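Local coordinates for staphylococcal nuclease domain-containing protein 1 (Drosophila melanogaster, PDB 2WAC) that cleaves DNA and RNA as an endonuclease, associates with the RNA-induced silencing complex, and binds symmetrically dimethylated arginine peptides through its Tudor domain, at residues A[49-61]-A[70-82]. Residues are numbered along the deposited sequence; the frame is centred on the assembly and turned at random.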
ATOM      1  N   SER A  49      21.336  12.037  18.917  1.00 30.45           N
ATOM      2  CA  SER A  49      21.813  11.092  19.932  1.00 30.32           C
ATOM      3  C   SER A  49      21.533   9.634  19.557  1.00 30.21           C
ATOM      4  O   SER A  49      22.041   8.711  20.199  1.00 30.28           O
ATOM      5  CB  SER A  49      21.220  11.423  21.305  1.00 30.34           C
ATOM      6  OG  SER A  49      19.806  11.354  21.288  1.00 30.23           O
ATOM      7  N   TYR A  50      20.729   9.437  18.514  1.00 29.93           N
ATOM      8  CA  TYR A  50      20.386   8.104  18.024  1.00 29.60           C
ATOM      9  C   TYR A  50      20.849   7.909  16.578  1.00 29.21           C
ATOM     10  O   TYR A  50      20.660   8.784  15.729  1.00 29.20           O
ATOM     11  CB  TYR A  50      18.873   7.868  18.139  1.00 29.73           C
ATOM     12  CG  TYR A  50      18.406   6.477  17.744  1.00 30.08           C
ATOM     13  CD1 TYR A  50      18.398   5.433  18.670  1.00 30.61           C
ATOM     14  CD2 TYR A  50      17.961   6.211  16.449  1.00 30.34           C
ATOM     15  CE1 TYR A  50      17.968   4.155  18.314  1.00 30.66           C
ATOM     16  CE2 TYR A  50      17.530   4.937  16.082  1.00 30.62           C
ATOM     17  CZ  TYR A  50      17.536   3.915  17.019  1.00 30.85           C
ATOM     18  OH  TYR A  50      17.111   2.654  16.664  1.00 31.05           O
ATOM     19  N   THR A  51      21.471   6.760  16.321  1.00 28.62           N
ATOM     20  CA  THR A  51      21.744   6.304  14.961  1.00 28.09           C
ATOM     21  C   THR A  51      21.294   4.841  14.847  1.00 27.54           C
ATOM     22  O   THR A  51      21.553   4.039  15.751  1.00 27.56           O
ATOM     23  CB  THR A  51      23.235   6.510  14.542  1.00 28.17           C
ATOM     24  OG1 THR A  51      23.370   6.374  13.118  1.00 28.31           O
ATOM     25  CG2 THR A  51      24.164   5.529  15.242  1.00 28.23           C
ATOM     26  N   PRO A  52      20.590   4.499  13.755  1.00 26.92           N
ATOM     27  CA  PRO A  52      20.003   3.169  13.635  1.00 26.38           C
ATOM     28  C   PRO A  52      20.871   2.142  12.911  1.00 25.83           C
ATOM     29  O   PRO A  52      21.809   2.502  12.195  1.00 25.75           O
ATOM     30  CB  PRO A  52      18.736   3.434  12.821  1.00 26.42           C
ATOM     31  CG  PRO A  52      19.037   4.688  12.022  1.00 26.74           C
ATOM     32  CD  PRO A  52      20.274   5.335  12.583  1.00 26.86           C
ATOM     33  N   LYS A  53      20.557   0.868  13.135  1.00 25.15           N
ATOM     34  CA  LYS A  53      21.005  -0.216  12.272  1.00 24.43           C
ATOM     35  C   LYS A  53      19.860  -0.496  11.310  1.00 23.95           C
ATOM     36  O   LYS A  53      18.702  -0.232  11.642  1.00 23.72           O
ATOM     37  CB  LYS A  53      21.305  -1.478  13.088  1.00 24.47           C
ATOM     38  CG  LYS A  53      22.482  -1.360  14.048  1.00 24.64           C
ATOM     39  CD  LYS A  53      22.730  -2.678  14.776  1.00 25.06           C
ATOM     40  CE  LYS A  53      23.864  -2.553  15.778  1.00 25.15           C
ATOM     41  NZ  LYS A  53      24.126  -3.846  16.481  1.00 25.67           N
ATOM     42  N   ARG A  54      20.171  -1.031  10.135  1.00 23.46           N
ATOM     43  CA  ARG A  54      19.138  -1.513   9.224  1.00 23.13           C
ATOM     44  C   ARG A  54      18.223  -2.524   9.909  1.00 23.09           C
ATOM     45  O   ARG A  54      18.691  -3.516  10.467  1.00 23.05           O
ATOM     46  CB  ARG A  54      19.770  -2.136   7.977  1.00 22.94           C
ATOM     47  CG  ARG A  54      20.986  -3.002   8.265  1.00 22.83           C
ATOM     48  CD  ARG A  54      21.847  -3.174   7.024  1.00 22.60           C
ATOM     49  NE  ARG A  54      23.207  -3.590   7.357  1.00 22.34           N
ATOM     50  CZ  ARG A  54      24.297  -2.896   7.045  1.00 22.75           C
ATOM     51  NH1 ARG A  54      24.190  -1.748   6.391  1.00 23.63           N
ATOM     52  NH2 ARG A  54      25.494  -3.350   7.387  1.00 22.26           N
ATOM     53  N   GLY A  55      16.918  -2.269   9.866  1.00 23.08           N
ATOM     54  CA  GLY A  55      15.944  -3.164  10.492  1.00 23.18           C
ATOM     55  C   GLY A  55      15.336  -2.677  11.794  1.00 23.24           C
ATOM     56  O   GLY A  55      14.323  -3.215  12.245  1.00 23.13           O
ATOM     57  N   ASP A  56      15.955  -1.666  12.403  1.00 23.44           N
ATOM     58  CA  ASP A  56      15.484  -1.103  13.669  1.00 23.65           C
ATOM     59  C   ASP A  56      14.063  -0.548  13.567  1.00 23.89           C
ATOM     60  O   ASP A  56      13.707   0.090  12.572  1.00 23.82           O
ATOM     61  CB  ASP A  56      16.431   0.006  14.148  1.00 23.67           C
ATOM     62  CG  ASP A  56      17.722  -0.531  14.755  1.00 23.70           C
ATOM     63  OD1 ASP A  56      17.935  -1.761  14.759  1.00 23.61           O
ATOM     64  OD2 ASP A  56      18.529   0.291  15.238  1.00 24.01           O
ATOM     65  N   LEU A  57      13.253  -0.811  14.591  1.00 24.10           N
ATOM     66  CA  LEU A  57      11.946  -0.170  14.720  1.00 24.30           C
ATOM     67  C   LEU A  57      12.114   1.095  15.557  1.00 24.39           C
ATOM     68  O   LEU A  57      12.585   1.037  16.695  1.00 24.49           O
ATOM     69  CB  LEU A  57      10.921  -1.117  15.354  1.00 24.34           C
ATOM     70  CG  LEU A  57       9.458  -0.659  15.438  1.00 24.66           C
ATOM     71  CD1 LEU A  57       8.836  -0.450  14.057  1.00 25.07           C
ATOM     72  CD2 LEU A  57       8.636  -1.652  16.244  1.00 25.09           C
ATOM     73  N   VAL A  58      11.734   2.233  14.983  1.00 24.31           N
ATOM     74  CA  VAL A  58      12.013   3.538  15.585  1.00 24.27           C
ATOM     75  C   VAL A  58      10.790   4.450  15.653  1.00 24.26           C
ATOM     76  O   VAL A  58       9.718   4.127  15.132  1.00 24.10           O
ATOM     77  CB  VAL A  58      13.139   4.294  14.814  1.00 24.25           C
ATOM     78  CG1 VAL A  58      14.458   3.538  14.885  1.00 24.32           C
ATOM     79  CG2 VAL A  58      12.740   4.553  13.360  1.00 24.26           C
ATOM     80  N   ALA A  59      10.969   5.588  16.317  1.00 24.19           N
ATOM     81  CA  ALA A  59      10.070   6.717  16.167  1.00 24.13           C
ATOM     82  C   ALA A  59      10.734   7.688  15.199  1.00 23.98           C
ATOM     83  O   ALA A  59      11.907   8.038  15.364  1.00 24.15           O
ATOM     84  CB  ALA A  59       9.813   7.379  17.502  1.00 24.12           C
ATOM     85  N   ALA A  60       9.990   8.098  14.179  1.00 23.79           N
ATOM     86  CA  ALA A  60      10.503   9.005  13.160  1.00 23.46           C
ATOM     87  C   ALA A  60       9.629  10.244  13.055  1.00 23.38           C
ATOM     88  O   ALA A  60       8.400  10.142  12.972  1.00 23.07           O
ATOM     89  CB  ALA A  60      10.584   8.300  11.813  1.00 23.39           C
ATOM     90  N   GLN A  61      10.271  11.410  13.059  1.00 23.34           N
ATOM     91  CA  GLN A  61       9.575  12.684  12.907  1.00 23.42           C
ATOM     92  C   GLN A  61       9.407  13.005  11.420  1.00 23.41           C
ATOM     93  O   GLN A  61      10.347  13.458  10.757  1.00 23.29           O
ATOM     94  CB  GLN A  61      10.323  13.804  13.636  1.00 23.47           C
ATOM     95  CG  GLN A  61       9.469  15.032  13.957  1.00 23.79           C
ATOM     96  CD  GLN A  61      10.284  16.200  14.493  1.00 24.55           C
ATOM     97  OE1 GLN A  61      11.496  16.274  14.292  1.00 24.82           O
ATOM     98  NE2 GLN A  61       9.616  17.123  15.178  1.00 24.62           N
ATOM     99  N   ARG A  70       5.517   5.631  14.090  1.00 23.23           N
ATOM    100  CA  ARG A  70       6.257   4.367  14.141  1.00 23.09           C
ATOM    101  C   ARG A  70       6.865   4.097  12.768  1.00 23.05           C
ATOM    102  O   ARG A  70       6.198   4.274  11.744  1.00 22.91           O
ATOM    103  CB  ARG A  70       5.351   3.201  14.549  1.00 23.03           C
ATOM    104  CG  ARG A  70       4.702   3.334  15.917  1.00 22.81           C
ATOM    105  CD  ARG A  70       4.299   1.974  16.475  1.00 22.70           C
ATOM    106  NE  ARG A  70       3.309   1.281  15.649  1.00 22.73           N
ATOM    107  CZ  ARG A  70       2.923   0.020  15.831  1.00 22.74           C
ATOM    108  NH1 ARG A  70       3.444  -0.709  16.812  1.00 22.27           N
ATOM    109  NH2 ARG A  70       2.015  -0.518  15.026  1.00 22.70           N
ATOM    110  N   ALA A  71       8.127   3.679  12.743  1.00 23.02           N
ATOM    111  CA  ALA A  71       8.833   3.490  11.478  1.00 23.10           C
ATOM    112  C   ALA A  71       9.848   2.357  11.529  1.00 23.16           C
ATOM    113  O   ALA A  71      10.447   2.094  12.570  1.00 23.08           O
ATOM    114  CB  ALA A  71       9.507   4.793  11.045  1.00 22.96           C
ATOM    115  N   LYS A  72      10.027   1.689  10.394  1.00 23.42           N
ATOM    116  CA  LYS A  72      11.047   0.660  10.246  1.00 23.72           C
ATOM    117  C   LYS A  72      12.193   1.225   9.419  1.00 23.77           C
ATOM    118  O   LYS A  72      11.972   1.773   8.339  1.00 23.68           O
ATOM    119  CB  LYS A  72      10.453  -0.578   9.568  1.00 23.83           C
ATOM    120  CG  LYS A  72      11.441  -1.698   9.257  1.00 24.40           C
ATOM    121  CD  LYS A  72      10.729  -2.822   8.523  1.00 25.28           C
ATOM    122  CE  LYS A  72      11.695  -3.726   7.782  1.00 25.89           C
ATOM    123  NZ  LYS A  72      10.959  -4.739   6.967  1.00 26.89           N
ATOM    124  N   VAL A  73      13.412   1.107   9.937  1.00 23.96           N
ATOM    125  CA  VAL A  73      14.595   1.518   9.194  1.00 24.28           C
ATOM    126  C   VAL A  73      14.938   0.438   8.172  1.00 24.58           C
ATOM    127  O   VAL A  73      15.261  -0.695   8.536  1.00 24.41           O
ATOM    128  CB  VAL A  73      15.803   1.790  10.124  1.00 24.25           C
ATOM    129  CG1 VAL A  73      17.027   2.151   9.307  1.00 24.37           C
ATOM    130  CG2 VAL A  73      15.481   2.903  11.112  1.00 24.17           C
ATOM    131  N   GLU A  74      14.854   0.793   6.893  1.00 24.99           N
ATOM    132  CA  GLU A  74      15.123  -0.159   5.816  1.00 25.53           C
ATOM    133  C   GLU A  74      16.555  -0.083   5.281  1.00 25.50           C
ATOM    134  O   GLU A  74      17.120  -1.099   4.873  1.00 25.77           O
ATOM    135  CB  GLU A  74      14.102   0.002   4.692  1.00 25.77           C
ATOM    136  CG  GLU A  74      12.696  -0.446   5.087  1.00 27.02           C
ATOM    137  CD  GLU A  74      11.777  -0.610   3.902  1.00 28.83           C
ATOM    138  OE1 GLU A  74      12.163  -0.193   2.788  1.00 30.22           O
ATOM    139  OE2 GLU A  74      10.668  -1.156   4.081  1.00 29.05           O
ATOM    140  N   ARG A  75      17.130   1.117   5.284  1.00 25.37           N
ATOM    141  CA  ARG A  75      18.513   1.331   4.863  1.00 25.33           C
ATOM    142  C   ARG A  75      19.092   2.511   5.636  1.00 25.05           C
ATOM    143  O   ARG A  75      18.407   3.512   5.847  1.00 24.90           O
ATOM    144  CB  ARG A  75      18.577   1.602   3.352  1.00 25.51           C
ATOM    145  CG  ARG A  75      19.984   1.552   2.740  1.00 25.89           C
ATOM    146  CD  ARG A  75      19.976   1.910   1.250  1.00 27.22           C
ATOM    147  NE  ARG A  75      19.207   0.953   0.448  1.00 28.48           N
ATOM    148  CZ  ARG A  75      19.028   1.029  -0.870  1.00 28.98           C
ATOM    149  NH1 ARG A  75      19.564   2.023  -1.570  1.00 29.36           N
ATOM    150  NH2 ARG A  75      18.309   0.105  -1.491  1.00 29.17           N
ATOM    151  N   VAL A  76      20.343   2.386   6.074  1.00 24.83           N
ATOM    152  CA  VAL A  76      21.068   3.517   6.661  1.00 24.56           C
ATOM    153  C   VAL A  76      22.288   3.832   5.799  1.00 24.30           C
ATOM    154  O   VAL A  76      23.026   2.927   5.404  1.00 24.27           O
ATOM    155  CB  VAL A  76      21.513   3.256   8.128  1.00 24.59           C
ATOM    156  CG1 VAL A  76      22.239   4.475   8.698  1.00 24.86           C
ATOM    157  CG2 VAL A  76      20.328   2.927   9.000  1.00 24.72           C
ATOM    158  N   GLN A  77      22.484   5.115   5.505  1.00 23.89           N
ATOM    159  CA  GLN A  77      23.625   5.565   4.716  1.00 23.57           C
ATOM    160  C   GLN A  77      24.194   6.871   5.275  1.00 23.40           C
ATOM    161  O   GLN A  77      23.713   7.960   4.953  1.00 23.40           O
ATOM    162  CB  GLN A  77      23.235   5.716   3.238  1.00 23.53           C
ATOM    163  CG  GLN A  77      24.393   6.070   2.300  1.00 23.26           C
ATOM    164  CD  GLN A  77      25.496   5.023   2.292  1.00 23.10           C
ATOM    165  OE1 GLN A  77      25.259   3.851   1.994  1.00 22.90           O
ATOM    166  NE2 GLN A  77      26.710   5.447   2.617  1.00 22.39           N
ATOM    167  N   GLY A  78      25.219   6.745   6.115  1.00 23.21           N
ATOM    168  CA  GLY A  78      25.829   7.894   6.781  1.00 22.88           C
ATOM    169  C   GLY A  78      24.858   8.632   7.687  1.00 22.72           C
ATOM    170  O   GLY A  78      24.306   8.050   8.624  1.00 22.75           O
ATOM    171  N   SER A  79      24.636   9.910   7.383  1.00 22.48           N
ATOM    172  CA  SER A  79      23.809  10.803   8.206  1.00 22.37           C
ATOM    173  C   SER A  79      22.303  10.646   7.987  1.00 22.10           C
ATOM    174  O   SER A  79      21.504  11.272   8.690  1.00 22.06           O
ATOM    175  CB  SER A  79      24.200  12.261   7.953  1.00 22.19           C
ATOM    176  OG  SER A  79      25.564  12.482   8.251  1.00 23.05           O
ATOM    177  N   ASN A  80      21.927   9.817   7.016  1.00 22.01           N
ATOM    178  CA  ASN A  80      20.530   9.668   6.609  1.00 21.92           C
ATOM    179  C   ASN A  80      20.057   8.215   6.657  1.00 21.85           C
ATOM    180  O   ASN A  80      20.871   7.290   6.632  1.00 21.91           O
ATOM    181  CB  ASN A  80      20.332  10.241   5.198  1.00 21.84           C
ATOM    182  CG  ASN A  80      20.813  11.680   5.074  1.00 22.00           C
ATOM    183  OD1 ASN A  80      20.264  12.586   5.701  1.00 22.36           O
ATOM    184  ND2 ASN A  80      21.841  11.895   4.257  1.00 21.55           N
ATOM    185  N   ALA A  81      18.743   8.022   6.737  1.00 21.79           N
ATOM    186  CA  ALA A  81      18.156   6.685   6.678  1.00 21.71           C
ATOM    187  C   ALA A  81      16.892   6.675   5.830  1.00 21.75           C
ATOM    188  O   ALA A  81      16.191   7.686   5.730  1.00 21.60           O
ATOM    189  CB  ALA A  81      17.858   6.160   8.079  1.00 21.71           C
ATOM    190  N   THR A  82      16.616   5.529   5.213  1.00 21.68           N
ATOM    191  CA  THR A  82      15.359   5.307   4.515  1.00 21.64           C
ATOM    192  C   THR A  82      14.435   4.527   5.444  1.00 21.69           C
ATOM    193  O   THR A  82      14.777   3.431   5.899  1.00 21.71           O
ATOM    194  CB  THR A  82      15.568   4.546   3.188  1.00 21.61           C
ATOM    195  OG1 THR A  82      16.464   5.287   2.350  1.00 21.16           O
ATOM    196  CG2 THR A  82      14.238   4.353   2.455  1.00 21.39           C
TER
HETATM  197  O   HOH W   1      23.917   8.497  11.253  1.00 23.54           O
HETATM  198  O   HOH W   2      21.894   0.097   5.424  1.00 27.94           O
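V58 and A71 form a hydrogen-bonded antiparallel pair in the Tudor domain, V58 N reaching A71 O at 2.7 Å and A71 N returning to V58 O at 2.9 Å, while the short axes of strands 57-61 and 70-77 lie at 119°, well away from a flat antiparallel pairing. The ladder runs on past the strand end: V73 N meets D56 O in a nearly straight bond (178°), and G55 N, within the type II turn from K53 to D56, donates to V73 O in a more bent one. The backbone of V73 is thus gripped through both its N-H and its carbonyl. Its side chain points toward the 49-61 segment, and the two methyls divide the work. With CG1 anti to the backbone N (chi1 177°) and lying against K53 O, CG2 is placed beside that N, where it meets P52 CB at 3.7 Å and also V58 CG2; the valine crosses both side chains at about a right angle. Replacing it by an alanine would probably open a gap beside the P52 ring and leave V58 CG2 without one of its apolar neighbours. Farther along, P52 CG packs on V76 CG2, also at 3.7 Å, while A60 CB touches A71 CB on the same side as V58. L57 turns to the other face, its CD1 resting 3.4 Å from A71 O. At the far end two waters bridge the segments, one joining R54 NH1 to V76 N and the other T51 OG1 to G78 O. E74 and R75 form a classic beta bulge opposite T82, where strand 70-77 pairs with 80-85. This hairpin, whose 70-82 arm belongs to the region involved in dimethylarginine binding, occupies the middle of the antiparallel Tudor sheet; strand 99-101 flanks 57-61, and its L99 packs on P52, A60 and A81.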